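Local coordinates for protein TRAP-type transporter, periplasmic component (Cupriavidus necator, PDB 4P8B) that binds (S)-2-acetolactate and probably delivers it, as the periplasmic solute-binding component, to a TRAP-type transporter for uptake into the cell, at residues Glu50-Leu55 against Glu262-Ala267; Arg162-Pro167 against Phe233-Gly238; Lys225-Gly230 against Glu295-Lys300; Leu244-Asn249 against Val269-Gln274. One frame throughout, in Å; residues are numbered along the deposited sequence.

Contact 1 (Glu50-Leu55 against Glu262-Ala267); sequences EIWADL and EIVKQA
W52 of helix 44-59 reaches across to V264 and A267 of helix 258-279, joining two near-antiparallel helices of a periplasmic binding-protein fold. Both helices pack beside the five-stranded mixed sheet. Their short axes approach to 9.3 Å, with 149° between the N-to-C directions, and the backbones come nearest where W52 CA lies 5.7 Å from A267 CA. The indole leaves its helix with CG anti to the backbone N (chi1 -173°), which carries the ring out over the gap between the helices. Beyond CB and CG, the five-membered ring makes the first contact: CD1 of W52 lies 3.7 Å from CB of A267, the methyl meeting the ring at its edge and in its plane. Next along that edge, NE1 of W52 gives a hydrogen bond of 3.1 Å to the carbonyl O of V264. The bond is moderately bent, with an N-H...O angle of 154°, and the oxygen sits slightly out of the indole plane. In this buried place the bond gives the one polar atom of the indole a partner in the backbone of the facing helix. Farther out, CZ2 on the benzo ring of W52 rests 3.8 Å from CG1 of V264, so one residue meets the indole with its carbonyl and a methyl. The rest of the ring turns to the sheet, where it packs edge-to-face with F246. One turn after W52, L55 points at the same small residue: its CB lies 3.9 Å from CB of A267, while its CD1 comes equally close to the carbonyl O of A267.

Contact 2 (Arg162-Pro167 against Phe233-Gly238); sequences REIRKP and FVTTWG
The only direct hydrogen bond between 162-167 and 233-238 runs from OG1 of T235 to the carbonyl O of I164, at 2.6 Å. The donor lies in the carbonyl plane and meets a lone pair of the oxygen of I164, with a C=O...O angle of 133°. OG1 stands anti to the carbonyl carbon of its own residue (chi1 -64°), which turns it toward the 162-167 loop. A water adds a second, indirect link: it accepts from the backbone N of I164 at 3.0 Å and donates to OG1 of T235 at 2.7 Å. The hydroxyl of T235 thus binds the C=O of I164 directly and its NH through the water.

Van der Waals contact comes from F233, whose ring lies against the peptide between R162 and E163. The carbonyl carbon of R162 sits over one ring face, offset toward the rim, 3.6 Å from CD1 of F233.

Within the loop, NH1 of R165 bridges to OE2 of E163 at 3.1 Å, meeting the carboxylate from above its plane. OE2 of E163 is also hydrogen-bonded to T302, and R165 forms a further salt bridge with E308.

Strand 233-235 runs between strands 156-159 and 300-302 in the four-stranded mixed sheet; the loop follows strand 156-159 and passes alongside strand 233-235, with I164 and P167 packed on F312 of helix 306-315.

Contact 3 (Lys225-Gly230 against Glu295-Lys300); sequences KLYTVG and EAHGVK
Chi1 of Y227 is 45°, placing CG between the backbone N and the carbonyl carbon, while H297 holds its own CG anti to the carbonyl carbon (chi1 -75°); the phenol and the imidazole are thereby laid one over the other. They form an offset stack with centroids 4.4 Å apart and planes inclined by 14°. The slip runs toward the phenol tip: OH of Y227 lies over the centre of the imidazole, 3.4 Å from CE1 of H297. CB of H297 in turn sits over the middle of the phenol face, a CH-pi contact 3.8 Å from the centroid of the Y227 ring. At the base of the phenol, CB of Y227 packs on CG2 of V299 at 3.7 Å. The stack lies at the surface, H297 being exposed, while V299 beside CB of Y227 is buried. H297 belongs to the type I turn from E295 to G298. Y227 lies in the short 3-10 segment 226-228, after a Schellman motif at K225 whose carbonyl O accepts from both N and OG1 of T228. The contact thus joins the loop following helix 218-223 to the one following helix 289-295. Both Y227 and V299 also touch F221 of helix 218-223, and the two loops lead into the neighbouring parallel strands 233-235 and 300-302.

Contact 4 (Leu244-Asn249 against Val269-Gln274); sequences LIFVVN and VDAGKQ
F246 projects from strand 241-249 onto A271 and G272 of helix 258-279, a helix-on-sheet contact in the domain built round the five-stranded mixed sheet of this periplasmic binding-protein fold. Along the strand, L244 packs on V95 and S97 of the adjoining strand 93-97, and I245 is directed to W149 and W101. F246, next in order, carries the whole contact. Its CG is anti to the carbonyl carbon (chi1 -68°), and the ring extends outward from the sheet to the helix. V247 and V248 then turn to other partners, among them A94 and L147 on the strands at either side. N249 closes the strand at the N-cap of helix 250-255, with its OD1 accepting from the backbone N of I252. No hydrogen bond passes between strand and helix here; the fit is apolar and buried. G272 has no side chain, and the ring lies directly against its backbone. The ring approaches with its outer end: CE1 and CZ of F246 meet the backbone of G272, with CE1 3.7 Å from CA of G272, while across the ring CE2 of F246 rests 3.8 Å from CB of A271.

In the fold
Contacts 1 and 4 are buried and adjoin each other in one half of the molecule, both using helix 258-279: the edge-to-face pair of W52 and F246 connects them, so helix 44-59, helix 258-279 and strand 241-249 share a core. Contacts 2 and 3 lie in the other half and are only partly buried; contact 4 is the nearest of the four to the centre of the chain. Strands 233-235 and 300-302 join contacts 2 and 3, V234 N probably bonding to K300 O at 3.0 Å. The chemistry follows: close apolar fits, with one indole bond in contact 1, set against a hydroxyl and a water between the segments of contact 2, with a salt bridge inside its loop, and an aromatic stack at the surface in contact 3.

Contact 1 (Glu50-Leu55 against Glu262-Ala267)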
loop_
_atom_site.group_PDB
_atom_site.type_symbol
_atom_site.label_atom_id
_atom_site.label_comp_id
_atom_site.label_asym_id
_atom_site.label_seq_id
_atom_site.Cartn_x
_atom_site.Cartn_y
_atom_site.Cartn_z
ATOM N N GLU A 50 10.310 -9.352 7.532
ATOM C CA GLU A 50 11.474 -9.926 8.203
ATOM C C GLU A 50 11.154 -10.202 9.665
ATOM O O GLU A 50 11.490 -11.264 10.186
ATOM C CB GLU A 50 12.618 -8.928 8.094
ATOM C CG GLU A 50 13.994 -9.359 8.534
ATOM C CD GLU A 50 15.022 -8.291 8.147
ATOM O OE1 GLU A 50 15.112 -7.264 8.854
ATOM O OE2 GLU A 50 15.707 -8.450 7.113
ATOM N N ILE A 51 10.518 -9.250 10.337
ATOM C CA ILE A 51 10.167 -9.422 11.747
ATOM C C ILE A 51 9.210 -10.598 11.895
ATOM O O ILE A 51 9.361 -11.427 12.800
ATOM C CB ILE A 51 9.531 -8.140 12.325
ATOM C CG1 ILE A 51 10.576 -7.021 12.380
ATOM C CG2 ILE A 51 8.922 -8.382 13.718
ATOM C CD1 ILE A 51 10.010 -5.617 12.609
ATOM N N TRP A 52 8.238 -10.702 10.998
ATOM C CA TRP A 52 7.284 -11.798 11.055
ATOM C C TRP A 52 8.029 -13.121 10.935
ATOM O O TRP A 52 7.821 -14.042 11.735
ATOM C CB TRP A 52 6.278 -11.653 9.918
ATOM C CG TRP A 52 5.141 -12.632 9.959
ATOM C CD1 TRP A 52 4.701 -13.368 11.029
ATOM C CD2 TRP A 52 4.297 -12.975 8.863
ATOM N NE1 TRP A 52 3.622 -14.141 10.651
ATOM C CE2 TRP A 52 3.358 -13.920 9.325
ATOM C CE3 TRP A 52 4.238 -12.565 7.526
ATOM C CZ2 TRP A 52 2.374 -14.453 8.501
ATOM C CZ3 TRP A 52 3.259 -13.093 6.713
ATOM C CH2 TRP A 52 2.328 -14.019 7.205
ATOM N N ALA A 53 8.889 -13.227 9.934
ATOM C CA ALA A 53 9.622 -14.467 9.699
ATOM C C ALA A 53 10.484 -14.831 10.897
ATOM O O ALA A 53 10.498 -15.998 11.321
ATOM C CB ALA A 53 10.468 -14.321 8.448
ATOM N N ASP A 54 11.185 -13.852 11.464
ATOM C CA ASP A 54 12.073 -14.092 12.603
ATOM C C ASP A 54 11.260 -14.535 13.811
ATOM O O ASP A 54 11.651 -15.465 14.527
ATOM C CB ASP A 54 12.907 -12.854 12.967
ATOM C CG ASP A 54 13.915 -12.465 11.895
ATOM O OD1 ASP A 54 14.151 -13.262 10.968
ATOM O OD2 ASP A 54 14.487 -11.356 11.995
ATOM N N LEU A 55 10.115 -13.908 14.057
ATOM C CA LEU A 55 9.334 -14.277 15.231
ATOM C C LEU A 55 8.755 -15.677 15.082
ATOM O O LEU A 55 8.687 -16.432 16.053
ATOM C CB LEU A 55 8.201 -13.282 15.459
ATOM C CG LEU A 55 8.590 -11.888 15.949
ATOM C CD1 LEU A 55 7.341 -11.010 16.066
ATOM C CD2 LEU A 55 9.321 -11.929 17.288
ATOM N N GLU A 262 -1.738 -20.523 15.633
ATOM C CA GLU A 262 -1.828 -19.468 16.636
ATOM C C GLU A 262 -0.524 -18.674 16.754
ATOM O O GLU A 262 -0.532 -17.439 16.824
ATOM C CB GLU A 262 -2.198 -20.056 17.999
ATOM C CG GLU A 262 -2.342 -19.006 19.063
ATOM C CD GLU A 262 -3.304 -17.916 18.652
ATOM O OE1 GLU A 262 -4.297 -18.240 17.965
ATOM O OE2 GLU A 262 -3.060 -16.737 18.994
ATOM N N ILE A 263 0.601 -19.372 16.780
ATOM C CA ILE A 263 1.906 -18.723 16.825
ATOM C C ILE A 263 2.130 -17.809 15.611
ATOM O O ILE A 263 2.555 -16.665 15.752
ATOM C CB ILE A 263 3.023 -19.760 16.872
ATOM C CG1 ILE A 263 2.912 -20.535 18.179
ATOM C CG2 ILE A 263 4.391 -19.093 16.770
ATOM C CD1 ILE A 263 3.536 -19.840 19.346
ATOM N N VAL A 264 1.836 -18.317 14.423
ATOM C CA VAL A 264 2.068 -17.559 13.202
ATOM C C VAL A 264 1.174 -16.313 13.141
ATOM O O VAL A 264 1.634 -15.236 12.731
ATOM C CB VAL A 264 1.886 -18.445 11.953
ATOM C CG1 VAL A 264 1.996 -17.599 10.677
ATOM C CG2 VAL A 264 2.953 -19.535 11.931
ATOM N N LYS A 265 -0.080 -16.459 13.557
ATOM C CA LYS A 265 -1.018 -15.350 13.620
ATOM C C LYS A 265 -0.545 -14.308 14.613
ATOM O O LYS A 265 -0.487 -13.134 14.279
ATOM C CB LYS A 265 -2.416 -15.841 13.991
ATOM C CG LYS A 265 -3.442 -14.721 14.107
ATOM C CD LYS A 265 -4.853 -15.284 14.139
ATOM C CE LYS A 265 -5.893 -14.175 14.077
ATOM N NZ LYS A 265 -7.265 -14.703 13.811
ATOM N N GLN A 266 -0.188 -14.700 15.831
ATOM C CA GLN A 266 0.256 -13.696 16.800
ATOM C C GLN A 266 1.555 -13.020 16.342
ATOM O O GLN A 266 1.782 -11.830 16.591
ATOM C CB GLN A 266 0.431 -14.306 18.196
ATOM C CG GLN A 266 0.786 -13.283 19.256
ATOM C CD GLN A 266 -0.307 -12.240 19.444
ATOM O OE1 GLN A 266 -1.475 -12.579 19.607
ATOM N NE2 GLN A 266 0.071 -10.964 19.418
ATOM N N ALA A 267 2.413 -13.771 15.670
ATOM C CA ALA A 267 3.644 -13.204 15.148
ATOM C C ALA A 267 3.338 -12.148 14.078
ATOM O O ALA A 267 3.992 -11.101 14.036
ATOM C CB ALA A 267 4.542 -14.291 14.591
#

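Contact 2 (Arg162-Pro167 against Phe233-Gly238)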
loop_
_atom_site.group_PDB
_atom_site.type_symbol
_atom_site.label_atom_id
_atom_site.label_comp_id
_atom_site.label_asym_id
_atom_site.label_seq_id
_atom_site.Cartn_x
_atom_site.Cartn_y
_atom_site.Cartn_z
ATOM N N ARG A 162 7.320 20.323 -12.047
ATOM C CA ARG A 162 6.728 21.518 -11.445
ATOM C C ARG A 162 5.950 21.203 -10.195
ATOM O O ARG A 162 5.539 20.075 -9.940
ATOM C CB ARG A 162 5.799 22.220 -12.452
ATOM C CG ARG A 162 4.644 21.344 -12.930
ATOM C CD ARG A 162 3.751 22.098 -13.920
ATOM N NE ARG A 162 2.713 21.262 -14.522
ATOM C CZ ARG A 162 2.884 20.452 -15.567
ATOM N NH1 ARG A 162 4.074 20.334 -16.154
ATOM N NH2 ARG A 162 1.860 19.744 -16.027
ATOM N N GLU A 163 5.714 22.240 -9.413
ATOM C CA GLU A 163 4.895 22.126 -8.220
ATOM C C GLU A 163 3.441 21.810 -8.561
ATOM O O GLU A 163 2.888 22.382 -9.500
ATOM C CB GLU A 163 4.980 23.441 -7.462
ATOM C CG GLU A 163 4.158 23.449 -6.211
ATOM C CD GLU A 163 4.285 24.737 -5.424
ATOM O OE1 GLU A 163 4.410 25.824 -6.041
ATOM O OE2 GLU A 163 4.271 24.680 -4.178
ATOM N N ILE A 164 2.837 20.897 -7.809
ATOM C CA ILE A 164 1.420 20.572 -7.951
ATOM C C ILE A 164 0.623 21.164 -6.786
ATOM O O ILE A 164 0.801 20.791 -5.616
ATOM C CB ILE A 164 1.204 19.050 -7.998
ATOM C CG1 ILE A 164 1.922 18.443 -9.195
ATOM C CG2 ILE A 164 -0.281 18.719 -8.009
ATOM C CD1 ILE A 164 1.752 16.922 -9.297
ATOM N N ARG A 165 -0.220 22.148 -7.091
ATOM C CA ARG A 165 -1.099 22.728 -6.084
ATOM C C ARG A 165 -2.575 22.556 -6.422
ATOM O O ARG A 165 -3.424 22.747 -5.561
ATOM C CB ARG A 165 -0.812 24.223 -5.927
ATOM C CG ARG A 165 0.604 24.595 -5.478
ATOM C CD ARG A 165 0.654 26.036 -4.894
ATOM N NE ARG A 165 -0.011 26.028 -3.590
ATOM C CZ ARG A 165 0.609 25.813 -2.427
ATOM N NH1 ARG A 165 1.932 25.681 -2.374
ATOM N NH2 ARG A 165 -0.092 25.749 -1.299
ATOM N N LYS A 166 -2.895 22.248 -7.674
ATOM C CA LYS A 166 -4.288 22.199 -8.114
ATOM C C LYS A 166 -4.383 21.248 -9.296
ATOM O O LYS A 166 -3.370 20.936 -9.934
ATOM C CB LYS A 166 -4.782 23.603 -8.511
ATOM C CG LYS A 166 -3.980 24.244 -9.647
ATOM C CD LYS A 166 -4.436 25.675 -9.912
ATOM C CE LYS A 166 -3.648 26.325 -11.028
ATOM N NZ LYS A 166 -2.220 26.505 -10.693
ATOM N N PRO A 167 -5.597 20.758 -9.593
ATOM C CA PRO A 167 -5.702 19.717 -10.617
ATOM C C PRO A 167 -5.104 20.132 -11.950
ATOM O O PRO A 167 -4.499 19.323 -12.651
ATOM C CB PRO A 167 -7.209 19.505 -10.729
ATOM C CG PRO A 167 -7.698 19.764 -9.359
ATOM C CD PRO A 167 -6.859 20.919 -8.852
ATOM N N PHE A 233 9.908 17.468 -6.777
ATOM C CA PHE A 233 8.692 18.146 -6.312
ATOM C C PHE A 233 7.808 17.078 -5.703
ATOM O O PHE A 233 7.639 16.003 -6.293
ATOM C CB PHE A 233 7.958 18.767 -7.487
ATOM C CG PHE A 233 8.713 19.872 -8.158
ATOM C CD1 PHE A 233 8.585 21.183 -7.739
ATOM C CD2 PHE A 233 9.575 19.597 -9.217
ATOM C CE1 PHE A 233 9.280 22.202 -8.368
ATOM C CE2 PHE A 233 10.286 20.613 -9.837
ATOM C CZ PHE A 233 10.122 21.926 -9.419
ATOM N N VAL A 234 7.267 17.342 -4.516
ATOM C CA VAL A 234 6.302 16.469 -3.867
ATOM C C VAL A 234 5.157 17.308 -3.328
ATOM O O VAL A 234 5.388 18.366 -2.770
ATOM C CB VAL A 234 6.947 15.744 -2.658
ATOM C CG1 VAL A 234 5.887 15.049 -1.800
ATOM C CG2 VAL A 234 7.993 14.760 -3.112
ATOM N N THR A 235 3.926 16.814 -3.480
ATOM C CA THR A 235 2.771 17.412 -2.801
ATOM C C THR A 235 2.155 16.393 -1.880
ATOM O O THR A 235 1.822 15.292 -2.296
ATOM C CB THR A 235 1.749 17.910 -3.803
ATOM O OG1 THR A 235 2.353 18.955 -4.546
ATOM C CG2 THR A 235 0.488 18.472 -3.104
ATOM N N THR A 236 2.032 16.774 -0.609
ATOM C CA THR A 236 1.562 15.839 0.394
ATOM C C THR A 236 0.033 15.818 0.462
ATOM O O THR A 236 -0.562 16.026 1.533
ATOM C CB THR A 236 2.136 16.192 1.756
ATOM O OG1 THR A 236 1.784 17.544 2.070
ATOM C CG2 THR A 236 3.668 16.014 1.767
ATOM N N TRP A 237 -0.602 15.577 -0.670
ATOM C CA TRP A 237 -2.064 15.613 -0.776
ATOM C C TRP A 237 -2.800 14.482 -0.071
ATOM O O TRP A 237 -4.003 14.596 0.136
ATOM C CB TRP A 237 -2.456 15.649 -2.233
ATOM C CG TRP A 237 -2.106 14.441 -3.077
ATOM C CD1 TRP A 237 -1.300 13.374 -2.751
ATOM C CD2 TRP A 237 -2.565 14.196 -4.403
ATOM N NE1 TRP A 237 -1.229 12.510 -3.811
ATOM C CE2 TRP A 237 -2.004 12.977 -4.833
ATOM C CE3 TRP A 237 -3.390 14.912 -5.285
ATOM C CZ2 TRP A 237 -2.277 12.446 -6.081
ATOM C CZ3 TRP A 237 -3.652 14.384 -6.517
ATOM C CH2 TRP A 237 -3.088 13.162 -6.914
ATOM N N GLY A 238 -2.118 13.419 0.324
ATOM C CA GLY A 238 -2.753 12.342 1.062
ATOM C C GLY A 238 -3.932 11.722 0.344
ATOM O O GLY A 238 -4.896 11.306 1.020
HETATM O O HOH W 1 4.553 19.267 -6.041
#

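Contact 3 (Lys225-Gly230 against Glu295-Lys300)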
loop_
_atom_site.group_PDB
_atom_site.type_symbol
_atom_site.label_atom_id
_atom_site.label_comp_id
_atom_site.label_asym_id
_atom_site.label_seq_id
_atom_site.Cartn_x
_atom_site.Cartn_y
_atom_site.Cartn_z
ATOM N N LYS A 225 15.195 6.581 -2.292
ATOM C CA LYS A 225 15.932 7.793 -2.674
ATOM C C LYS A 225 15.415 8.358 -3.984
ATOM O O LYS A 225 16.196 8.653 -4.895
ATOM C CB LYS A 225 17.426 7.501 -2.756
ATOM C CG LYS A 225 18.003 7.017 -1.460
ATOM C CD LYS A 225 19.510 6.984 -1.498
ATOM C CE LYS A 225 20.077 6.732 -0.112
ATOM N NZ LYS A 225 19.757 5.367 0.384
ATOM N N LEU A 226 14.100 8.595 -4.064
ATOM C CA LEU A 226 13.511 8.885 -5.379
ATOM C C LEU A 226 13.930 10.247 -5.911
ATOM O O LEU A 226 13.854 10.483 -7.107
ATOM C CB LEU A 226 11.990 8.744 -5.356
ATOM C CG LEU A 226 11.515 7.301 -5.187
ATOM C CD1 LEU A 226 9.982 7.281 -5.311
ATOM C CD2 LEU A 226 12.113 6.370 -6.193
ATOM N N TYR A 227 14.428 11.110 -5.033
ATOM C CA TYR A 227 14.999 12.378 -5.476
ATOM C C TYR A 227 16.199 12.170 -6.389
ATOM O O TYR A 227 16.560 13.069 -7.130
ATOM C CB TYR A 227 15.394 13.276 -4.289
ATOM C CG TYR A 227 16.126 12.547 -3.200
ATOM C CD1 TYR A 227 17.512 12.396 -3.222
ATOM C CD2 TYR A 227 15.422 11.973 -2.151
ATOM C CE1 TYR A 227 18.158 11.692 -2.209
ATOM C CE2 TYR A 227 16.056 11.289 -1.152
ATOM C CZ TYR A 227 17.413 11.142 -1.173
ATOM O OH TYR A 227 18.034 10.453 -0.155
ATOM N N THR A 228 16.839 11.006 -6.342
ATOM C CA THR A 228 17.963 10.706 -7.222
ATOM C C THR A 228 17.529 10.276 -8.619
ATOM O O THR A 228 18.367 10.172 -9.522
ATOM C CB THR A 228 18.924 9.648 -6.645
ATOM O OG1 THR A 228 18.300 8.354 -6.640
ATOM C CG2 THR A 228 19.367 10.041 -5.238
ATOM N N VAL A 229 16.235 10.042 -8.798
ATOM C CA VAL A 229 15.668 9.738 -10.113
ATOM C C VAL A 229 14.583 10.763 -10.460
ATOM O O VAL A 229 13.477 10.424 -10.892
ATOM C CB VAL A 229 15.179 8.277 -10.232
ATOM C CG1 VAL A 229 16.390 7.325 -10.293
ATOM C CG2 VAL A 229 14.256 7.899 -9.100
ATOM N N GLY A 230 14.944 12.022 -10.244
ATOM C CA GLY A 230 14.189 13.157 -10.736
ATOM C C GLY A 230 13.046 13.645 -9.894
ATOM O O GLY A 230 12.419 14.627 -10.274
ATOM N N GLU A 295 13.294 17.607 2.091
ATOM C CA GLU A 295 13.652 18.964 1.663
ATOM C C GLU A 295 15.177 19.152 1.661
ATOM O O GLU A 295 15.757 19.765 0.749
ATOM C CB GLU A 295 13.005 20.022 2.562
ATOM C CG GLU A 295 11.499 20.107 2.421
ATOM C CD GLU A 295 10.860 20.952 3.508
ATOM O OE1 GLU A 295 11.557 21.338 4.482
ATOM O OE2 GLU A 295 9.647 21.214 3.387
ATOM N N ALA A 296 15.841 18.620 2.682
ATOM C CA ALA A 296 17.282 18.736 2.820
ATOM C C ALA A 296 18.046 18.081 1.663
ATOM O O ALA A 296 19.191 18.454 1.399
ATOM C CB ALA A 296 17.736 18.148 4.166
ATOM N N HIS A 297 17.411 17.150 0.963
ATOM C CA HIS A 297 17.990 16.494 -0.207
ATOM C C HIS A 297 17.642 17.214 -1.508
ATOM O O HIS A 297 17.883 16.704 -2.604
ATOM C CB HIS A 297 17.485 15.038 -0.286
ATOM C CG HIS A 297 18.125 14.127 0.712
ATOM N ND1 HIS A 297 19.417 13.672 0.573
ATOM C CD2 HIS A 297 17.652 13.575 1.855
ATOM C CE1 HIS A 297 19.714 12.879 1.589
ATOM N NE2 HIS A 297 18.664 12.812 2.387
ATOM N N GLY A 298 17.061 18.401 -1.395
ATOM C CA GLY A 298 16.747 19.194 -2.569
ATOM C C GLY A 298 15.341 18.964 -3.100
ATOM O O GLY A 298 15.047 19.222 -4.257
ATOM N N VAL A 299 14.442 18.497 -2.247
ATOM C CA VAL A 299 13.052 18.295 -2.658
ATOM C C VAL A 299 12.153 19.452 -2.231
ATOM O O VAL A 299 12.137 19.832 -1.063
ATOM C CB VAL A 299 12.510 16.990 -2.075
ATOM C CG1 VAL A 299 11.071 16.748 -2.517
ATOM C CG2 VAL A 299 13.381 15.824 -2.505
ATOM N N LYS A 300 11.438 20.037 -3.187
ATOM C CA LYS A 300 10.447 21.059 -2.863
ATOM C C LYS A 300 9.147 20.365 -2.480
ATOM O O LYS A 300 8.491 19.778 -3.322
ATOM C CB LYS A 300 10.184 21.985 -4.037
ATOM C CG LYS A 300 9.237 23.102 -3.689
ATOM C CD LYS A 300 9.030 24.052 -4.849
ATOM C CE LYS A 300 8.042 25.137 -4.472
ATOM N NZ LYS A 300 8.738 26.174 -3.679
#

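Contact 4 (Leu244-Asn249 against Val269-Gln274)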
loop_
_atom_site.group_PDB
_atom_site.type_symbol
_atom_site.label_atom_id
_atom_site.label_comp_id
_atom_site.label_asym_id
_atom_site.label_seq_id
_atom_site.Cartn_x
_atom_site.Cartn_y
_atom_site.Cartn_z
ATOM N N LEU A 244 -1.137 -2.635 4.416
ATOM C CA LEU A 244 -0.617 -3.942 4.064
ATOM C C LEU A 244 -1.411 -4.996 4.781
ATOM O O LEU A 244 -1.965 -4.735 5.841
ATOM C CB LEU A 244 0.860 -4.064 4.455
ATOM C CG LEU A 244 1.816 -3.008 3.928
ATOM C CD1 LEU A 244 3.206 -3.190 4.521
ATOM C CD2 LEU A 244 1.852 -3.003 2.409
ATOM N N ILE A 245 -1.431 -6.209 4.229
ATOM C CA ILE A 245 -2.057 -7.348 4.884
ATOM C C ILE A 245 -1.078 -8.513 4.888
ATOM O O ILE A 245 -0.448 -8.836 3.873
ATOM C CB ILE A 245 -3.375 -7.769 4.193
ATOM C CG1 ILE A 245 -4.305 -6.555 4.061
ATOM C CG2 ILE A 245 -4.055 -8.889 4.971
ATOM C CD1 ILE A 245 -5.599 -6.860 3.310
ATOM N N PHE A 246 -0.975 -9.126 6.066
ATOM C CA PHE A 246 -0.175 -10.322 6.311
ATOM C C PHE A 246 -1.085 -11.524 6.035
ATOM O O PHE A 246 -2.140 -11.649 6.681
ATOM C CB PHE A 246 0.294 -10.350 7.782
ATOM C CG PHE A 246 1.301 -9.291 8.156
ATOM C CD1 PHE A 246 0.950 -7.964 8.210
ATOM C CD2 PHE A 246 2.606 -9.649 8.491
ATOM C CE1 PHE A 246 1.866 -7.019 8.558
ATOM C CE2 PHE A 246 3.526 -8.696 8.838
ATOM C CZ PHE A 246 3.169 -7.395 8.872
ATOM N N VAL A 247 -0.704 -12.414 5.121
ATOM C CA VAL A 247 -1.576 -13.520 4.723
ATOM C C VAL A 247 -0.809 -14.807 4.520
ATOM O O VAL A 247 0.393 -14.808 4.284
ATOM C CB VAL A 247 -2.315 -13.231 3.390
ATOM C CG1 VAL A 247 -3.151 -11.977 3.480
ATOM C CG2 VAL A 247 -1.325 -13.139 2.229
ATOM N N VAL A 248 -1.532 -15.917 4.620
ATOM C CA VAL A 248 -0.979 -17.247 4.384
ATOM C C VAL A 248 -1.920 -17.961 3.431
ATOM O O VAL A 248 -3.138 -17.864 3.556
ATOM C CB VAL A 248 -0.869 -18.041 5.702
ATOM C CG1 VAL A 248 -0.290 -19.445 5.448
ATOM C CG2 VAL A 248 -0.016 -17.316 6.690
ATOM N N ASN A 249 -1.364 -18.698 2.479
ATOM C CA ASN A 249 -2.168 -19.582 1.638
ATOM C C ASN A 249 -2.994 -20.575 2.493
ATOM O O ASN A 249 -2.505 -21.044 3.496
ATOM C CB ASN A 249 -1.246 -20.327 0.663
ATOM C CG ASN A 249 -1.924 -21.528 0.004
ATOM O OD1 ASN A 249 -1.998 -22.622 0.582
ATOM N ND2 ASN A 249 -2.449 -21.325 -1.193
ATOM N N VAL A 269 0.533 -10.359 13.987
ATOM C CA VAL A 269 -0.021 -9.227 14.729
ATOM C C VAL A 269 1.087 -8.362 15.335
ATOM O O VAL A 269 1.064 -7.135 15.214
ATOM C CB VAL A 269 -0.986 -9.741 15.817
ATOM C CG1 VAL A 269 -1.355 -8.629 16.820
ATOM C CG2 VAL A 269 -2.223 -10.321 15.145
ATOM N N ASP A 270 2.075 -9.010 15.955
ATOM C CA ASP A 270 3.222 -8.310 16.541
ATOM C C ASP A 270 4.050 -7.593 15.477
ATOM O O ASP A 270 4.433 -6.425 15.638
ATOM C CB ASP A 270 4.124 -9.283 17.309
ATOM C CG ASP A 270 3.461 -9.847 18.544
ATOM O OD1 ASP A 270 2.409 -9.312 18.949
ATOM O OD2 ASP A 270 3.994 -10.836 19.110
ATOM N N ALA A 271 4.307 -8.287 14.378
ATOM C CA ALA A 271 5.058 -7.680 13.275
ATOM C C ALA A 271 4.319 -6.492 12.669
ATOM O O ALA A 271 4.933 -5.480 12.326
ATOM C CB ALA A 271 5.333 -8.702 12.221
ATOM N N GLY A 272 3.003 -6.616 12.520
ATOM C CA GLY A 272 2.205 -5.557 11.935
ATOM C C GLY A 272 2.236 -4.292 12.772
ATOM O O GLY A 272 2.377 -3.189 12.233
ATOM N N LYS A 273 2.133 -4.434 14.087
ATOM C CA LYS A 273 2.184 -3.260 14.952
ATOM C C LYS A 273 3.536 -2.583 14.858
ATOM O O LYS A 273 3.608 -1.352 14.758
ATOM C CB LYS A 273 1.890 -3.608 16.414
ATOM C CG LYS A 273 0.430 -3.832 16.732
ATOM C CD LYS A 273 0.205 -4.000 18.230
ATOM C CE LYS A 273 0.810 -5.296 18.742
ATOM N NZ LYS A 273 0.156 -5.729 20.008
ATOM N N GLN A 274 4.605 -3.366 14.914
ATOM C CA GLN A 274 5.945 -2.803 14.759
ATOM C C GLN A 274 6.093 -2.128 13.412
ATOM O O GLN A 274 6.661 -1.029 13.302
ATOM C CB GLN A 274 7.001 -3.891 14.912
ATOM C CG GLN A 274 7.165 -4.371 16.340
ATOM C CD GLN A 274 8.307 -5.342 16.485
ATOM O OE1 GLN A 274 9.403 -5.098 15.978
ATOM N NE2 GLN A 274 8.049 -6.470 17.133
#